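Local coordinates for protein polyketide biosynthesis 3-hydroxy-3-methylglutaryl-ACP synthase PksG (Bacillus subtilis, PDB 4YXT) that catalyses the aldol condensation of an acetyl group carried by an acyl-carrier protein with a beta-ketothioester polyketide intermediate, a step in making the antibiotic bacillaene, at residues T282-K285 with P286-Y290; L304-A307 with S308-Q312. The protein carries 1 engineered substitution. One frame throughout, in Å; residues are numbered along the deposited sequence.

Interaction 1. Residues T282-K285 with P286-Y290; sequences TRVK and PGLNY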
ATOM      1  N   THR A 282     -27.912 -14.141 -17.139  1.00 28.96           N
ATOM      2  CA  THR A 282     -26.812 -14.991 -17.555  1.00 28.46           C
ATOM      3  C   THR A 282     -25.442 -14.602 -16.935  1.00 28.04           C
ATOM      4  O   THR A 282     -24.776 -15.431 -16.326  1.00 27.26           O
ATOM      5  CB  THR A 282     -26.705 -14.915 -19.063  1.00 28.60           C
ATOM      6  OG1 THR A 282     -27.961 -15.291 -19.604  1.00 30.55           O
ATOM      7  CG2 THR A 282     -25.681 -15.850 -19.580  1.00 31.82           C
ATOM      8  N   ARG A 283     -25.049 -13.336 -17.069  1.00 24.52           N
ATOM      9  CA  ARG A 283     -23.663 -12.961 -16.918  1.00 22.61           C
ATOM     10  C   ARG A 283     -23.296 -12.286 -15.656  1.00 22.47           C
ATOM     11  O   ARG A 283     -22.120 -12.136 -15.375  1.00 21.42           O
ATOM     12  CB  ARG A 283     -23.301 -12.009 -18.038  1.00 24.02           C
ATOM     13  CG  ARG A 283     -23.307 -12.681 -19.376  1.00 23.96           C
ATOM     14  CD  ARG A 283     -22.383 -11.940 -20.291  1.00 26.60           C
ATOM     15  NE  ARG A 283     -22.760 -10.553 -20.469  1.00 24.63           N
ATOM     16  CZ  ARG A 283     -22.017  -9.681 -21.129  1.00 26.42           C
ATOM     17  NH1 ARG A 283     -20.829 -10.041 -21.659  1.00 27.14           N
ATOM     18  NH2 ARG A 283     -22.469  -8.461 -21.284  1.00 24.67           N
ATOM     19  N   VAL A 284     -24.290 -11.802 -14.922  1.00 22.42           N
ATOM     20  CA  VAL A 284     -24.054 -10.893 -13.827  1.00 22.64           C
ATOM     21  C   VAL A 284     -24.599 -11.397 -12.507  1.00 21.92           C
ATOM     22  O   VAL A 284     -23.907 -11.354 -11.454  1.00 19.26           O
ATOM     23  CB  VAL A 284     -24.678  -9.530 -14.142  1.00 23.76           C
ATOM     24  CG1 VAL A 284     -24.342  -8.518 -13.071  1.00 24.51           C
ATOM     25  CG2 VAL A 284     -24.216  -9.041 -15.512  1.00 26.08           C
ATOM     26  N   LYS A 285     -25.821 -11.901 -12.548  1.00 22.64           N
ATOM     27  CA  LYS A 285     -26.486 -12.379 -11.348  1.00 26.38           C
ATOM     28  C   LYS A 285     -25.702 -13.491 -10.638  1.00 23.30           C
ATOM     29  O   LYS A 285     -25.684 -13.502  -9.453  1.00 23.11           O
ATOM     30  CB  LYS A 285     -27.920 -12.840 -11.654  1.00 30.03           C
ATOM     31  CG  LYS A 285     -28.570 -13.646 -10.539  1.00 32.80           C
ATOM     32  CD  LYS A 285     -30.068 -13.814 -10.757  1.00 37.61           C
ATOM     33  CE  LYS A 285     -30.809 -14.196  -9.461  1.00 37.82           C
ATOM     34  NZ  LYS A 285     -30.515 -15.609  -9.061  1.00 40.21           N
ATOM     35  N   PRO A 286     -25.055 -14.423 -11.350  1.00 24.02           N
ATOM     36  CA  PRO A 286     -24.233 -15.351 -10.519  1.00 26.92           C
ATOM     37  C   PRO A 286     -23.225 -14.655  -9.512  1.00 29.06           C
ATOM     38  O   PRO A 286     -23.127 -15.038  -8.304  1.00 29.65           O
ATOM     39  CB  PRO A 286     -23.514 -16.187 -11.572  1.00 26.78           C
ATOM     40  CG  PRO A 286     -24.503 -16.213 -12.731  1.00 25.01           C
ATOM     41  CD  PRO A 286     -25.091 -14.837 -12.755  1.00 24.37           C
ATOM     42  N   GLY A 287     -22.562 -13.602  -9.989  1.00 27.13           N
ATOM     43  CA  GLY A 287     -21.584 -12.887  -9.183  1.00 25.34           C
ATOM     44  C   GLY A 287     -22.140 -12.198  -7.964  1.00 26.63           C
ATOM     45  O   GLY A 287     -21.400 -11.991  -7.030  1.00 22.73           O
ATOM     46  N   LEU A 288     -23.451 -11.900  -7.939  1.00 28.29           N
ATOM     47  CA  LEU A 288     -24.052 -11.138  -6.826  1.00 30.76           C
ATOM     48  C   LEU A 288     -24.484 -11.992  -5.654  1.00 28.98           C
ATOM     49  O   LEU A 288     -24.772 -11.460  -4.588  1.00 28.36           O
ATOM     50  CB  LEU A 288     -25.287 -10.336  -7.300  1.00 35.88           C
ATOM     51  CG  LEU A 288     -25.066  -9.049  -8.101  1.00 40.38           C
ATOM     52  CD1 LEU A 288     -24.394  -9.374  -9.421  1.00 46.17           C
ATOM     53  CD2 LEU A 288     -26.390  -8.376  -8.384  1.00 41.49           C
ATOM     54  N   ASN A 289     -24.567 -13.302  -5.856  1.00 26.79           N
ATOM     55  CA  ASN A 289     -25.020 -14.204  -4.819  1.00 25.32           C
ATOM     56  C   ASN A 289     -24.347 -14.016  -3.454  1.00 26.21           C
ATOM     57  O   ASN A 289     -25.041 -13.747  -2.449  1.00 26.64           O
ATOM     58  CB  ASN A 289     -24.863 -15.636  -5.294  1.00 28.83           C
ATOM     59  CG  ASN A 289     -25.528 -16.646  -4.362  1.00 29.68           C
ATOM     60  OD1 ASN A 289     -25.168 -16.805  -3.215  1.00 26.90           O
ATOM     61  ND2 ASN A 289     -26.490 -17.341  -4.890  1.00 35.43           N
ATOM     62  N   TYR A 290     -23.013 -14.102  -3.377  1.00 25.80           N
ATOM     63  CA  TYR A 290     -22.348 -13.976  -2.050  1.00 25.78           C
ATOM     64  C   TYR A 290     -22.345 -12.537  -1.535  1.00 24.00           C
ATOM     65  O   TYR A 290     -22.417 -12.250  -0.336  1.00 20.32           O
ATOM     66  CB  TYR A 290     -20.912 -14.494  -2.099  1.00 25.49           C
ATOM     67  CG  TYR A 290     -20.775 -15.918  -2.448  1.00 28.88           C
ATOM     68  CD1 TYR A 290     -21.818 -16.826  -2.222  1.00 30.91           C
ATOM     69  CD2 TYR A 290     -19.606 -16.393  -3.005  1.00 30.23           C
ATOM     70  CE1 TYR A 290     -21.691 -18.150  -2.548  1.00 33.83           C
ATOM     71  CE2 TYR A 290     -19.465 -17.735  -3.340  1.00 31.28           C
ATOM     72  CZ  TYR A 290     -20.499 -18.624  -3.110  1.00 34.26           C
ATOM     73  OH  TYR A 290     -20.366 -19.978  -3.466  1.00 31.15           O
TER
HETATM   74  O   HOH W   1     -21.595 -13.324 -12.366  1.00 23.38           O

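Interaction 2. Residues L304-A307 with S308-Q312; sequences LALA and STIDQ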
ATOM      1  N   LEU A 304     -15.044 -10.925  -4.011  1.00 16.35           N
ATOM      2  CA  LEU A 304     -16.179 -11.659  -3.538  1.00 18.95           C
ATOM      3  C   LEU A 304     -17.183 -11.953  -4.631  1.00 20.19           C
ATOM      4  O   LEU A 304     -17.796 -13.037  -4.623  1.00 21.19           O
ATOM      5  CB  LEU A 304     -16.869 -10.881  -2.379  1.00 21.23           C
ATOM      6  CG  LEU A 304     -17.982 -11.563  -1.588  1.00 23.57           C
ATOM      7  CD1 LEU A 304     -17.441 -12.744  -0.830  1.00 25.30           C
ATOM      8  CD2 LEU A 304     -18.691 -10.597  -0.634  1.00 24.31           C
ATOM      9  N   ALA A 305     -17.373 -10.989  -5.550  1.00 20.48           N
ATOM     10  CA  ALA A 305     -18.256 -11.157  -6.703  1.00 20.80           C
ATOM     11  C   ALA A 305     -17.602 -12.104  -7.690  1.00 19.90           C
ATOM     12  O   ALA A 305     -18.252 -12.897  -8.415  1.00 21.89           O
ATOM     13  CB  ALA A 305     -18.528  -9.792  -7.386  1.00 20.85           C
ATOM     14  N   LEU A 306     -16.298 -12.048  -7.748  1.00 19.40           N
ATOM     15  CA  LEU A 306     -15.597 -12.971  -8.669  1.00 19.03           C
ATOM     16  C   LEU A 306     -15.709 -14.444  -8.201  1.00 21.02           C
ATOM     17  O   LEU A 306     -16.055 -15.342  -8.953  1.00 25.31           O
ATOM     18  CB  LEU A 306     -14.141 -12.600  -8.721  1.00 18.16           C
ATOM     19  CG  LEU A 306     -13.282 -13.384  -9.728  1.00 16.47           C
ATOM     20  CD1 LEU A 306     -13.841 -13.033 -11.047  1.00 17.90           C
ATOM     21  CD2 LEU A 306     -11.829 -12.966  -9.610  1.00 16.51           C
ATOM     22  N   ALA A 307     -15.386 -14.678  -6.953  1.00 23.35           N
ATOM     23  CA  ALA A 307     -15.608 -15.971  -6.285  1.00 24.61           C
ATOM     24  C   ALA A 307     -17.053 -16.465  -6.455  1.00 24.91           C
ATOM     25  O   ALA A 307     -17.299 -17.648  -6.744  1.00 23.78           O
ATOM     26  CB  ALA A 307     -15.300 -15.837  -4.807  1.00 23.32           C
ATOM     27  N   SER A 308     -17.997 -15.538  -6.300  1.00 28.02           N
ATOM     28  CA  SER A 308     -19.414 -15.861  -6.430  1.00 26.07           C
ATOM     29  C   SER A 308     -19.684 -16.346  -7.819  1.00 25.96           C
ATOM     30  O   SER A 308     -20.371 -17.343  -7.952  1.00 27.19           O
ATOM     31  CB  SER A 308     -20.335 -14.689  -6.069  1.00 26.06           C
ATOM     32  OG  SER A 308     -21.725 -15.107  -5.979  1.00 21.84           O
ATOM     33  N   THR A 309     -19.101 -15.680  -8.833  1.00 25.22           N
ATOM     34  CA  THR A 309     -19.283 -16.034 -10.246  1.00 24.70           C
ATOM     35  C   THR A 309     -18.725 -17.431 -10.567  1.00 26.06           C
ATOM     36  O   THR A 309     -19.326 -18.244 -11.342  1.00 21.98           O
ATOM     37  CB  THR A 309     -18.572 -15.023 -11.181  1.00 25.42           C
ATOM     38  OG1 THR A 309     -19.164 -13.714 -11.074  1.00 23.18           O
ATOM     39  CG2 THR A 309     -18.597 -15.483 -12.625  1.00 26.76           C
ATOM     40  N   ILE A 310     -17.560 -17.698  -9.990  1.00 27.07           N
ATOM     41  CA  ILE A 310     -16.911 -18.976 -10.168  1.00 27.22           C
ATOM     42  C   ILE A 310     -17.661 -20.093  -9.464  1.00 24.74           C
ATOM     43  O   ILE A 310     -17.812 -21.117 -10.045  1.00 27.58           O
ATOM     44  CB  ILE A 310     -15.420 -18.962  -9.768  1.00 29.74           C
ATOM     45  CG1 ILE A 310     -14.650 -18.037 -10.718  1.00 28.76           C
ATOM     46  CG2 ILE A 310     -14.845 -20.377  -9.865  1.00 33.07           C
ATOM     47  CD1 ILE A 310     -13.348 -17.537 -10.189  1.00 27.45           C
ATOM     48  N   ASP A 311     -18.147 -19.911  -8.238  1.00 26.73           N
ATOM     49  CA  ASP A 311     -18.927 -20.960  -7.583  1.00 26.09           C
ATOM     50  C   ASP A 311     -20.316 -21.154  -8.221  1.00 28.47           C
ATOM     51  O   ASP A 311     -20.757 -22.276  -8.392  1.00 26.25           O
ATOM     52  CB  ASP A 311     -19.072 -20.724  -6.065  1.00 27.36           C
ATOM     53  CG  ASP A 311     -17.809 -21.137  -5.271  1.00 29.24           C
ATOM     54  OD1 ASP A 311     -16.794 -21.531  -5.894  1.00 26.16           O
ATOM     55  OD2 ASP A 311     -17.823 -21.059  -4.016  1.00 29.50           O
ATOM     56  N   GLN A 312     -20.987 -20.076  -8.612  1.00 30.35           N
ATOM     57  CA  GLN A 312     -22.393 -20.173  -9.012  1.00 29.77           C
ATOM     58  C   GLN A 312     -22.607 -20.271 -10.498  1.00 30.08           C
ATOM     59  O   GLN A 312     -23.675 -20.667 -10.926  1.00 31.99           O
ATOM     60  CB  GLN A 312     -23.188 -19.021  -8.421  1.00 30.36           C
ATOM     61  CG  GLN A 312     -23.001 -18.866  -6.920  1.00 30.26           C
ATOM     62  CD  GLN A 312     -23.532 -20.039  -6.126  1.00 32.93           C
ATOM     63  OE1 GLN A 312     -22.919 -20.485  -5.135  1.00 34.40           O
ATOM     64  NE2 GLN A 312     -24.672 -20.562  -6.555  1.00 33.65           N
TER
HETATM   65  O   HOH W   2     -15.184 -19.625  -6.018  1.00 19.56           O

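Interaction 1. Residues T282-K285 with P286-Y290
Val284 and Leu288 meet through one methyl each: CG1 of Val284 lies 3.7 Å from CD1 of Leu288, the two side chains set at a slant to one another. Val284 turns CG1 anti to its backbone N (chi1 -175°), which leaves CG2 beside that N; the contact is tight, and the exact place of CD1 is uncertain. The backbone closes the turn with a bond from Leu288 N to Lys285 O, 3.1 Å long, the donor standing well above the carbonyl plane. Gly287 N makes at most a weak, bent hydrogen bond to Val284 O, whose place is not secure, and a water links Gly287 N, again weakly, to Arg283 O. Pro286 has no N-H to offer; its ring lies against the end of the preceding helix instead, with CD 3.6 Å from Thr282 O. Lys285 runs its extended chain out to the exposed surface, bending at the last torsion. Arg283 also turns from the contact, pairing its NE with Asp279 and giving NH1 to the carbonyls of Tyr240 and Phe244. Val284 packs beyond this turn on Val257 and His261 of helix 254-267 and on Tyr249. Val284 is where the chain leaves helical geometry after helix 273-283, and Pro286 sits in the short, weakly bonded helix around 285-288: a helix-to-helix junction in the C-terminal half of this thiolase-like fold.

Interaction 2. Residues L304-A307 with S308-Q312
Thr309 turns OG1 anti to its carbonyl carbon and beside its own N (chi1 -65°), which carries the hydroxyl back along the helix to Ala305. There OG1 donates to Ala305 O over 2.9 Å, and Thr309 N reaches the same oxygen from the opposite face of the carbonyl plane, so one buried acceptor is gripped twice by one residue. Ile310 has a similar first torsion, with CG1 lying 3.5 Å from Leu306 O. Its CD1 then comes within 4.2 Å of Leu306 CG, the two side chains running side by side and pointing the same way. At Ala307 O the nearly straight bond from Asp311 N (2.8 Å, 166° at the hydrogen) is joined by a water that donates both to this carbonyl and to Asp311 OD1, bridging backbone and carboxylate. The polar ends of Asp311 and Ser308, through their bonds to Tyr290 and Pro286, mark the face of helix 301-312 turned to the 286-290 turn. Leu306, Thr309 and Ile310 pack on Ile321 of strand 319-327, Ala307 and Leu304 on Val11 of strand 5-12, and Leu304 also touches helix 291-294.

Interaction 1 is partly buried, with Lys285 and Thr282 exposed; interaction 2 lies in helix 301-312, almost wholly buried and nearer the centre of the chain. The chemistry follows: residues 282-290 form an irregular junction held by one sound backbone bond, weak ones and a methyl contact, while residues 304-312 keep the i-to-i+4 pattern and add a hydroxyl and a water to it. Between them, Ser308 OG bonds to Pro286 O at 2.7 Å and Tyr290 OH to Asp311 OD2 at 2.8 Å. Gly287 CA packs 3.2 Å from Thr309 OG1, where a glycine, with no side chain, meets the helix. Interaction 2 is also nearer to His250, probably catalytic, with Ala305 about 7 Å away between side chains.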